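Local coordinates for protein chloride intracellular channel Clic (Drosophila melanogaster, PDB 2YV7) that might insert into membranes from a soluble, glutathione S-transferase-like state and form pH-dependent chloride channels, at residues A[195-198]-A[199-203]. Numbering follows the deposited sequence.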
# COMPACT_ATOMS: atom_id res chain seq x y z
N PHE A 195 -13.44 0.37 14.95
CA PHE A 195 -12.92 1.70 14.71
C PHE A 195 -13.38 2.19 13.38
O PHE A 195 -13.35 1.44 12.37
CB PHE A 195 -11.37 1.67 14.71
CG PHE A 195 -10.75 3.00 14.47
CD1 PHE A 195 -10.68 3.94 15.51
CD2 PHE A 195 -10.25 3.32 13.21
CE1 PHE A 195 -10.07 5.18 15.29
CE2 PHE A 195 -9.71 4.54 12.97
CZ PHE A 195 -9.59 5.48 13.97
N GLU A 196 -13.80 3.48 13.33
CA GLU A 196 -14.09 4.14 12.06
C GLU A 196 -13.45 5.47 12.02
O GLU A 196 -13.40 6.13 13.04
CB GLU A 196 -15.59 4.39 11.87
CG GLU A 196 -16.21 3.36 10.98
CD GLU A 196 -17.71 3.29 11.17
OE1 GLU A 196 -18.28 4.18 11.89
OE2 GLU A 196 -18.31 2.34 10.63
N ILE A 197 -13.01 5.88 10.83
CA ILE A 197 -12.39 7.21 10.59
C ILE A 197 -13.48 8.23 10.49
O ILE A 197 -14.39 8.11 9.66
CB ILE A 197 -11.54 7.27 9.26
CG1 ILE A 197 -10.38 6.27 9.30
CG2 ILE A 197 -11.05 8.73 9.05
CD1 ILE A 197 -9.71 6.07 7.97
N PRO A 198 -13.48 9.21 11.40
CA PRO A 198 -14.69 10.03 11.52
C PRO A 198 -14.92 10.96 10.38
O PRO A 198 -13.96 11.31 9.61
CB PRO A 198 -14.49 10.79 12.85
CG PRO A 198 -13.12 10.67 13.18
CD PRO A 198 -12.47 9.53 12.42
N THR A 199 -16.20 11.30 10.21
CA THR A 199 -16.65 12.02 9.00
C THR A 199 -16.18 13.47 8.91
O THR A 199 -16.17 14.07 7.83
CB THR A 199 -18.15 11.97 8.86
OG1 THR A 199 -18.74 12.42 10.09
CG2 THR A 199 -18.58 10.53 8.57
N HIS A 200 -15.73 14.02 10.02
CA HIS A 200 -15.30 15.41 10.02
C HIS A 200 -13.87 15.58 9.51
O HIS A 200 -13.36 16.72 9.37
CB HIS A 200 -15.49 16.04 11.40
CG HIS A 200 -14.70 15.38 12.47
ND1 HIS A 200 -13.45 15.82 12.83
CD2 HIS A 200 -14.98 14.31 13.25
CE1 HIS A 200 -12.98 15.03 13.79
NE2 HIS A 200 -13.88 14.09 14.04
N LEU A 201 -13.25 14.44 9.16
CA LEU A 201 -11.95 14.49 8.53
C LEU A 201 -12.14 14.65 7.03
O LEU A 201 -11.77 13.77 6.24
CB LEU A 201 -11.08 13.29 8.91
CG LEU A 201 -10.76 13.15 10.41
CD1 LEU A 201 -9.71 12.04 10.76
CD2 LEU A 201 -10.35 14.55 11.07
N THR A 202 -12.71 15.78 6.63
CA THR A 202 -13.11 15.98 5.24
C THR A 202 -12.00 15.81 4.20
O THR A 202 -12.24 15.17 3.16
CB THR A 202 -13.84 17.34 5.07
OG1 THR A 202 -14.99 17.34 5.94
CG2 THR A 202 -14.43 17.47 3.66
N ALA A 203 -10.82 16.34 4.47
CA ALA A 203 -9.71 16.31 3.45
C ALA A 203 -9.18 14.87 3.29
O ALA A 203 -8.80 14.42 2.17
CB ALA A 203 -8.63 17.23 3.83
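The pyrrolidine ring of Pro198 touches the side chains of both His200 and Leu201. Its CB is 3.6 Å from His200 NE2, where the imidazole meets it obliquely. Its CD is 4.1 Å from Leu201 CD1. The same CD1 methyl lies 4.0 Å from Ile197 CG2, and these two side chains cross at about a right angle.

A type I beta turn from Pro198 to Leu201 sets up these contacts. It is closed by the hydrogen bond from Leu201 N to Pro198 O, 3.2 Å long and fairly straight at 160°. The donor sits well above the carbonyl plane, 45° out of it. The His200 ring turns back toward the proline, as CG stands between the backbone N and the carbonyl carbon (chi1 61°).

Leu201 is the N-cap residue of helix 202-212 and the centre of an inverse gamma turn, closed by a weak bond from Thr202 N to His200 O. Leu201 is buried, with Arg152 and Asn155 of helix 141-161 touching its side chain. Leu148 of that helix touches Pro198.

The turn links the loop after helix 173-193 to the next helix. Pro198 O accepts one N-H from Leu201 and another from Trp205 NE1 of helix 202-212, so this single acceptor ties the turn to the first part of the helix.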